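Local coordinates for kinesin-like protein Nod (Drosophila melanogaster, PDB 3DC4) that hydrolyses ATP, binds microtubules and their plus ends through its kinesin motor domain, and is required for segregation of non-exchange chromosomes in meiosis, at residues Ala154-Ile159 / Ala222-His227; Pro164-Gly169 / Arg183-Pro188. All coordinates share one frame; numbering follows the deposited sequence.

Interaction 1: residues Ala154-Ile159 / Ala222-His227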
ATOM      1  N   ALA A 154       1.093   9.914  11.929  1.00 20.87           N
ATOM      2  CA  ALA A 154       0.855   9.727  10.508  1.00 21.57           C
ATOM      3  C   ALA A 154       1.745  10.688   9.732  1.00 22.43           C
ATOM      4  O   ALA A 154       1.956  11.824  10.155  1.00 22.79           O
ATOM      5  CB  ALA A 154      -0.612   9.995  10.174  1.00 23.48           C
ATOM      6  N   SER A 155       2.296  10.209   8.621  1.00 20.53           N
ATOM      7  CA  SER A 155       3.105  11.028   7.735  1.00 21.35           C
ATOM      8  C   SER A 155       2.437  10.901   6.372  1.00 22.05           C
ATOM      9  O   SER A 155       1.771   9.902   6.098  1.00 20.74           O
ATOM     10  CB  SER A 155       4.568  10.555   7.692  1.00 20.53           C
ATOM     11  OG  SER A 155       4.715   9.205   7.294  1.00 22.92           O
ATOM     12  N   PHE A 156       2.565  11.933   5.544  1.00 23.19           N
ATOM     13  CA  PHE A 156       1.962  11.937   4.210  1.00 22.89           C
ATOM     14  C   PHE A 156       3.012  12.442   3.232  1.00 24.95           C
ATOM     15  O   PHE A 156       3.350  13.627   3.209  1.00 24.90           O
ATOM     16  CB  PHE A 156       0.733  12.857   4.178  1.00 24.05           C
ATOM     17  CG  PHE A 156      -0.208  12.611   3.014  1.00 23.02           C
ATOM     18  CD1 PHE A 156       0.255  12.092   1.806  1.00 24.47           C
ATOM     19  CD2 PHE A 156      -1.560  12.938   3.122  1.00 24.64           C
ATOM     20  CE1 PHE A 156      -0.611  11.904   0.721  1.00 26.79           C
ATOM     21  CE2 PHE A 156      -2.435  12.756   2.045  1.00 25.72           C
ATOM     22  CZ  PHE A 156      -1.954  12.237   0.839  1.00 26.53           C
ATOM     23  N   ILE A 157       3.528  11.526   2.425  1.00 23.69           N
ATOM     24  CA  ILE A 157       4.546  11.851   1.444  1.00 24.95           C
ATOM     25  C   ILE A 157       4.012  11.645   0.033  1.00 24.99           C
ATOM     26  O   ILE A 157       3.257  10.703  -0.234  1.00 23.10           O
ATOM     27  CB  ILE A 157       5.785  10.956   1.652  1.00 25.57           C
ATOM     28  CG1 ILE A 157       6.450  11.302   2.985  1.00 27.53           C
ATOM     29  CG2 ILE A 157       6.767  11.128   0.501  1.00 27.90           C
ATOM     30  CD1 ILE A 157       7.504  10.314   3.409  1.00 29.18           C
ATOM     31  N   GLU A 158       4.399  12.544  -0.863  1.00 25.00           N
ATOM     32  CA  GLU A 158       4.000  12.467  -2.260  1.00 26.51           C
ATOM     33  C   GLU A 158       5.264  12.387  -3.105  1.00 28.29           C
ATOM     34  O   GLU A 158       6.249  13.061  -2.816  1.00 27.07           O
ATOM     35  CB  GLU A 158       3.189  13.709  -2.656  1.00 29.06           C
ATOM     36  CG  GLU A 158       3.000  13.891  -4.163  1.00 31.58           C
ATOM     37  CD  GLU A 158       2.201  15.136  -4.512  1.00 32.02           C
ATOM     38  OE1 GLU A 158       2.407  16.182  -3.864  1.00 34.56           O
ATOM     39  OE2 GLU A 158       1.377  15.072  -5.446  1.00 32.84           O
ATOM     40  N   ILE A 159       5.240  11.535  -4.125  1.00 29.74           N
ATOM     41  CA  ILE A 159       6.372  11.390  -5.030  1.00 30.99           C
ATOM     42  C   ILE A 159       5.911  11.864  -6.404  1.00 34.37           C
ATOM     43  O   ILE A 159       5.166  11.167  -7.092  1.00 33.11           O
ATOM     44  CB  ILE A 159       6.855   9.920  -5.116  1.00 29.93           C
ATOM     45  CG1 ILE A 159       7.298   9.442  -3.730  1.00 27.95           C
ATOM     46  CG2 ILE A 159       8.010   9.802  -6.114  1.00 27.50           C
ATOM     47  CD1 ILE A 159       7.822   8.015  -3.700  1.00 29.08           C
ATOM     48  N   ALA A 222       1.176   8.534  -3.665  1.00 22.74           N
ATOM     49  CA  ALA A 222       0.943   8.949  -2.287  1.00 21.41           C
ATOM     50  C   ALA A 222       1.308   7.840  -1.323  1.00 21.84           C
ATOM     51  O   ALA A 222       1.041   6.665  -1.575  1.00 18.61           O
ATOM     52  CB  ALA A 222      -0.504   9.352  -2.096  1.00 20.31           C
ATOM     53  N   ILE A 223       1.924   8.233  -0.214  1.00 20.33           N
ATOM     54  CA  ILE A 223       2.332   7.289   0.807  1.00 20.56           C
ATOM     55  C   ILE A 223       1.943   7.825   2.177  1.00 21.59           C
ATOM     56  O   ILE A 223       2.586   8.738   2.705  1.00 22.83           O
ATOM     57  CB  ILE A 223       3.852   7.067   0.776  1.00 21.26           C
ATOM     58  CG1 ILE A 223       4.255   6.542  -0.609  1.00 23.44           C
ATOM     59  CG2 ILE A 223       4.260   6.083   1.870  1.00 21.42           C
ATOM     60  CD1 ILE A 223       5.736   6.678  -0.933  1.00 27.47           C
ATOM     61  N   VAL A 224       0.866   7.291   2.735  1.00 19.23           N
ATOM     62  CA  VAL A 224       0.429   7.707   4.058  1.00 19.31           C
ATOM     63  C   VAL A 224       0.879   6.592   4.985  1.00 18.69           C
ATOM     64  O   VAL A 224       0.544   5.422   4.791  1.00 19.16           O
ATOM     65  CB  VAL A 224      -1.101   7.875   4.138  1.00 21.19           C
ATOM     66  CG1 VAL A 224      -1.510   8.219   5.556  1.00 19.64           C
ATOM     67  CG2 VAL A 224      -1.546   8.975   3.194  1.00 22.84           C
ATOM     68  N   THR A 225       1.667   6.958   5.982  1.00 16.73           N
ATOM     69  CA  THR A 225       2.186   5.980   6.913  1.00 17.17           C
ATOM     70  C   THR A 225       1.700   6.181   8.331  1.00 19.49           C
ATOM     71  O   THR A 225       1.775   7.283   8.881  1.00 20.02           O
ATOM     72  CB  THR A 225       3.724   6.001   6.920  1.00 17.54           C
ATOM     73  OG1 THR A 225       4.201   5.606   5.632  1.00 21.80           O
ATOM     74  CG2 THR A 225       4.277   5.057   7.979  1.00 15.83           C
ATOM     75  N   ILE A 226       1.183   5.098   8.899  1.00 18.21           N
ATOM     76  CA  ILE A 226       0.731   5.098  10.276  1.00 18.40           C
ATOM     77  C   ILE A 226       1.940   4.591  11.052  1.00 19.94           C
ATOM     78  O   ILE A 226       2.398   3.466  10.836  1.00 19.45           O
ATOM     79  CB  ILE A 226      -0.458   4.142  10.475  1.00 18.04           C
ATOM     80  CG1 ILE A 226      -1.690   4.707   9.768  1.00 17.85           C
ATOM     81  CG2 ILE A 226      -0.727   3.937  11.962  1.00 19.23           C
ATOM     82  CD1 ILE A 226      -2.942   3.838   9.909  1.00 19.49           C
ATOM     83  N   HIS A 227       2.466   5.442  11.929  1.00 18.36           N
ATOM     84  CA  HIS A 227       3.632   5.107  12.737  1.00 19.19           C
ATOM     85  C   HIS A 227       3.229   4.720  14.150  1.00 19.96           C
ATOM     86  O   HIS A 227       2.435   5.406  14.796  1.00 20.35           O
ATOM     87  CB  HIS A 227       4.583   6.304  12.827  1.00 19.43           C
ATOM     88  CG  HIS A 227       5.101   6.784  11.505  1.00 19.85           C
ATOM     89  ND1 HIS A 227       6.354   6.454  11.034  1.00 20.61           N
ATOM     90  CD2 HIS A 227       4.543   7.583  10.564  1.00 19.58           C
ATOM     91  CE1 HIS A 227       6.547   7.031   9.860  1.00 21.63           C
ATOM     92  NE2 HIS A 227       5.463   7.723   9.552  1.00 20.33           N
TER
HETATM   93  O   HOH W   1       4.603   8.403   4.705  1.00 26.27           O
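Ser-155 and His-227 meet across two antiparallel neighbours, strands 151-160 and 220-229, in the mixed central sheet of the kinesin motor domain. Two hydrogen-bonded pairs, Ser-155 with Thr-225 and Ile-157 with Ile-223, join the backbones. The straightest link is Ile-157 N to Ile-223 O, at 3.0 Å and 178°.

On the face with Ala-154 and Glu-158, the Phe-156 ring covers Val-224. Its CG lies anti to the backbone N (chi1 -162°), which swings the ring across toward the neighbouring strand. Val-224 CG2 sits over the ring centre, 3.7 Å from the centroid, as a CH-pi contact. Ala-222 CB touches the ring atom CE1 of Phe-156 at 3.8 Å. Helix 127-141 packs on this face through Leu-128, which touches Val-224.

The other face has an apolar end and a polar end. Ile-159 CD1 and Ile-223 CD1 touch at 3.7 Å, near helix 291-295. Further along, Thr-225 OG1 hydrogen-bonds Asn-238 OD1, and His-227 ND1 hydrogen-bonds His-234 NE2. Thr-225 CG2 lies over one face of the His-227 imidazole, offset toward its rim. Ser-155 OG stands between its own N and carbonyl carbon (chi1 57°). There it hydrogen-bonds His-227 NE2 at the ring edge, 2.8 Å away, and either atom may be the donor. A water also hydrogen-bonds Ser-155 OG, and donates to Ile-223 O and Thr-225 OG1.

Interaction 2: residues Pro164-Gly169 / Arg183-Pro188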
ATOM      1  N   PRO A 164      10.546  13.238  -3.706  1.00 37.45           N
ATOM      2  CA  PRO A 164       9.775  13.174  -2.462  1.00 36.09           C
ATOM      3  C   PRO A 164       9.368  14.547  -1.918  1.00 35.46           C
ATOM      4  O   PRO A 164      10.170  15.484  -1.898  1.00 33.14           O
ATOM      5  CB  PRO A 164      10.716  12.433  -1.519  1.00 36.94           C
ATOM      6  CG  PRO A 164      12.056  12.911  -1.968  1.00 36.84           C
ATOM      7  CD  PRO A 164      11.944  12.834  -3.472  1.00 36.92           C
ATOM      8  N   PHE A 165       8.116  14.644  -1.476  1.00 33.56           N
ATOM      9  CA  PHE A 165       7.560  15.875  -0.921  1.00 33.60           C
ATOM     10  C   PHE A 165       6.818  15.593   0.384  1.00 33.24           C
ATOM     11  O   PHE A 165       5.980  14.690   0.451  1.00 33.55           O
ATOM     12  CB  PHE A 165       6.591  16.513  -1.918  1.00 35.33           C
ATOM     13  CG  PHE A 165       7.260  17.062  -3.142  1.00 38.39           C
ATOM     14  CD1 PHE A 165       7.883  18.306  -3.108  1.00 39.87           C
ATOM     15  CD2 PHE A 165       7.289  16.328  -4.324  1.00 39.28           C
ATOM     16  CE1 PHE A 165       8.528  18.813  -4.235  1.00 40.23           C
ATOM     17  CE2 PHE A 165       7.931  16.824  -5.457  1.00 40.90           C
ATOM     18  CZ  PHE A 165       8.551  18.070  -5.411  1.00 40.85           C
ATOM     19  N   ASP A 166       7.130  16.370   1.418  1.00 31.50           N
ATOM     20  CA  ASP A 166       6.493  16.215   2.720  1.00 29.80           C
ATOM     21  C   ASP A 166       5.228  17.068   2.731  1.00 29.66           C
ATOM     22  O   ASP A 166       5.297  18.290   2.868  1.00 29.43           O
ATOM     23  CB  ASP A 166       7.445  16.681   3.820  1.00 31.13           C
ATOM     24  CG  ASP A 166       6.960  16.315   5.204  1.00 32.29           C
ATOM     25  OD1 ASP A 166       5.756  16.008   5.368  1.00 31.06           O
ATOM     26  OD2 ASP A 166       7.787  16.347   6.136  1.00 31.88           O
ATOM     27  N   LEU A 167       4.077  16.419   2.584  1.00 28.02           N
ATOM     28  CA  LEU A 167       2.792  17.113   2.542  1.00 29.29           C
ATOM     29  C   LEU A 167       2.262  17.623   3.878  1.00 28.89           C
ATOM     30  O   LEU A 167       1.227  18.285   3.916  1.00 30.49           O
ATOM     31  CB  LEU A 167       1.734  16.209   1.899  1.00 29.17           C
ATOM     32  CG  LEU A 167       1.682  16.157   0.366  1.00 30.39           C
ATOM     33  CD1 LEU A 167       3.056  15.958  -0.209  1.00 33.08           C
ATOM     34  CD2 LEU A 167       0.732  15.055  -0.072  1.00 28.95           C
ATOM     35  N   LEU A 168       2.958  17.323   4.968  1.00 29.76           N
ATOM     36  CA  LEU A 168       2.510  17.769   6.285  1.00 30.87           C
ATOM     37  C   LEU A 168       3.462  18.798   6.904  1.00 32.71           C
ATOM     38  O   LEU A 168       3.248  19.248   8.029  1.00 33.70           O
ATOM     39  CB  LEU A 168       2.348  16.561   7.224  1.00 30.22           C
ATOM     40  CG  LEU A 168       1.313  15.494   6.831  1.00 29.78           C
ATOM     41  CD1 LEU A 168       1.404  14.300   7.781  1.00 28.98           C
ATOM     42  CD2 LEU A 168      -0.087  16.090   6.870  1.00 29.52           C
ATOM     43  N   GLY A 169       4.505  19.166   6.165  1.00 34.35           N
ATOM     44  CA  GLY A 169       5.460  20.141   6.662  1.00 36.13           C
ATOM     45  C   GLY A 169       5.126  21.550   6.209  1.00 37.85           C
ATOM     46  O   GLY A 169       4.054  21.789   5.649  1.00 36.86           O
ATOM     47  N   ARG A 183      13.532  11.629   7.978  1.00 74.32           N
ATOM     48  CA  ARG A 183      13.206  13.012   8.328  1.00 70.70           C
ATOM     49  C   ARG A 183      12.008  13.590   7.575  1.00 66.65           C
ATOM     50  O   ARG A 183      12.158  14.161   6.493  1.00 67.03           O
ATOM     51  CB  ARG A 183      14.407  13.932   8.089  1.00 72.58           C
ATOM     52  CG  ARG A 183      14.154  15.375   8.526  1.00 74.94           C
ATOM     53  CD  ARG A 183      15.157  16.347   7.920  1.00 77.08           C
ATOM     54  NE  ARG A 183      14.974  16.498   6.478  1.00 78.27           N
ATOM     55  CZ  ARG A 183      13.884  17.011   5.913  1.00 79.09           C
ATOM     56  NH1 ARG A 183      12.875  17.425   6.671  1.00 79.32           N
ATOM     57  NH2 ARG A 183      13.797  17.103   4.591  1.00 79.21           N
ATOM     58  N   CYS A 184      10.823  13.439   8.156  1.00 60.76           N
ATOM     59  CA  CYS A 184       9.592  13.967   7.579  1.00 54.82           C
ATOM     60  C   CYS A 184       8.553  14.010   8.692  1.00 49.36           C
ATOM     61  O   CYS A 184       8.422  13.068   9.469  1.00 48.01           O
ATOM     62  CB  CYS A 184       9.106  13.096   6.417  1.00 55.42           C
ATOM     63  SG  CYS A 184       8.420  11.507   6.901  1.00 58.31           S
ATOM     64  N   THR A 185       7.820  15.113   8.761  1.00 44.49           N
ATOM     65  CA  THR A 185       6.823  15.323   9.800  1.00 39.83           C
ATOM     66  C   THR A 185       5.781  14.234  10.038  1.00 35.69           C
ATOM     67  O   THR A 185       5.077  13.799   9.124  1.00 33.38           O
ATOM     68  CB  THR A 185       6.107  16.684   9.592  1.00 40.26           C
ATOM     69  OG1 THR A 185       4.829  16.669  10.235  1.00 39.41           O
ATOM     70  CG2 THR A 185       5.941  16.983   8.125  1.00 42.14           C
ATOM     71  N   CYS A 186       5.709  13.797  11.290  1.00 32.08           N
ATOM     72  CA  CYS A 186       4.755  12.787  11.724  1.00 30.13           C
ATOM     73  C   CYS A 186       3.793  13.512  12.657  1.00 29.02           C
ATOM     74  O   CYS A 186       4.201  13.996  13.717  1.00 28.77           O
ATOM     75  CB  CYS A 186       5.470  11.672  12.491  1.00 29.11           C
ATOM     76  SG  CYS A 186       6.624  10.703  11.505  1.00 31.10           S
ATOM     77  N   LEU A 187       2.527  13.616  12.266  1.00 27.53           N
ATOM     78  CA  LEU A 187       1.546  14.301  13.105  1.00 27.02           C
ATOM     79  C   LEU A 187       0.837  13.300  14.009  1.00 26.80           C
ATOM     80  O   LEU A 187       0.531  12.182  13.598  1.00 26.02           O
ATOM     81  CB  LEU A 187       0.524  15.054  12.238  1.00 27.09           C
ATOM     82  CG  LEU A 187       1.082  16.139  11.311  1.00 26.98           C
ATOM     83  CD1 LEU A 187      -0.057  16.767  10.509  1.00 29.71           C
ATOM     84  CD2 LEU A 187       1.799  17.204  12.135  1.00 31.21           C
ATOM     85  N   PRO A 188       0.575  13.692  15.264  1.00 27.22           N
ATOM     86  CA  PRO A 188      -0.096  12.849  16.260  1.00 27.09           C
ATOM     87  C   PRO A 188      -1.470  12.329  15.834  1.00 26.64           C
ATOM     88  O   PRO A 188      -2.215  13.018  15.141  1.00 26.85           O
ATOM     89  CB  PRO A 188      -0.199  13.775  17.474  1.00 27.42           C
ATOM     90  CG  PRO A 188       1.015  14.638  17.331  1.00 27.45           C
ATOM     91  CD  PRO A 188       0.988  14.974  15.867  1.00 26.70           C
TER
HETATM   92  O   HOH W   2       4.697  13.696   6.346  1.00 20.53           O
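An Asx turn within a type I beta turn, Asp-166 to Gly-169, ends the short strand 164-166 of the kinesin motor domain. The turn meets the loop that leads into strand 187-188, and Asp-166 and Thr-185 touch at the centre. With chi1 at -169°, the carboxylate of Asp-166 is turned to the far side from its backbone N and reaches the loop. OD1 of Asp-166 accepts from Leu-168 N at 3.1 Å. The amide comes from above the carboxylate plane, 36° out of it. A water lies within hydrogen-bonding distance of both Asp-166 OD1 and Thr-185 O and may link the two segments. OD2 of Asp-166 probably accepts from Thr-185 N at 2.9 Å, with a bent angle of 146°; its exact place is less sure.

Beyond the carboxylate the contact is apolar. Leu-168 CD2 meets Leu-187 CD1 at 3.7 Å, and the two side chains pass at a slant. Ile-198 and Leu-201 of helix 192-204 touch both leucines.

Replacing Asp-166 by an alanine would probably leave Leu-168 N and Thr-185 N without their side-chain acceptor and the turn less firmly held to the loop. The carboxylate's two oxygens divide the work: one closes the turn, the other reaches toward the loop. The guanidinium of Arg-183 is poorly ordered, and its NH1 is 5.2 Å from Asp-166 OD2, so no ion pair can be claimed. The geometry is consistent with backbone amides, rather than Arg-183, being the main partners of the carboxylate within this contact.

Strand 151-160 joins the two contacts, whose centres are about 7 Å apart. It pairs with strand 220-229 in interaction 1 and with strands 164-166 and 187-188 of interaction 2. Two probable backbone hydrogen bonds link them: Glu-158 O to Phe-165 N and Ala-154 O to Leu-187 N, each 2.8 Å. Packing adds to this, with Leu-168 CD1 3.5 Å from Phe-156 N. Along the chain, interaction 2 is nested inside the loop that interaction 1 closes. Interaction 1 lies nearer the nucleotide: the side chain of Ala-222 is about 8 Å from the bound magnesium ion and about 10 Å from ADP. Interaction 2 lies away from the nucleotide pocket.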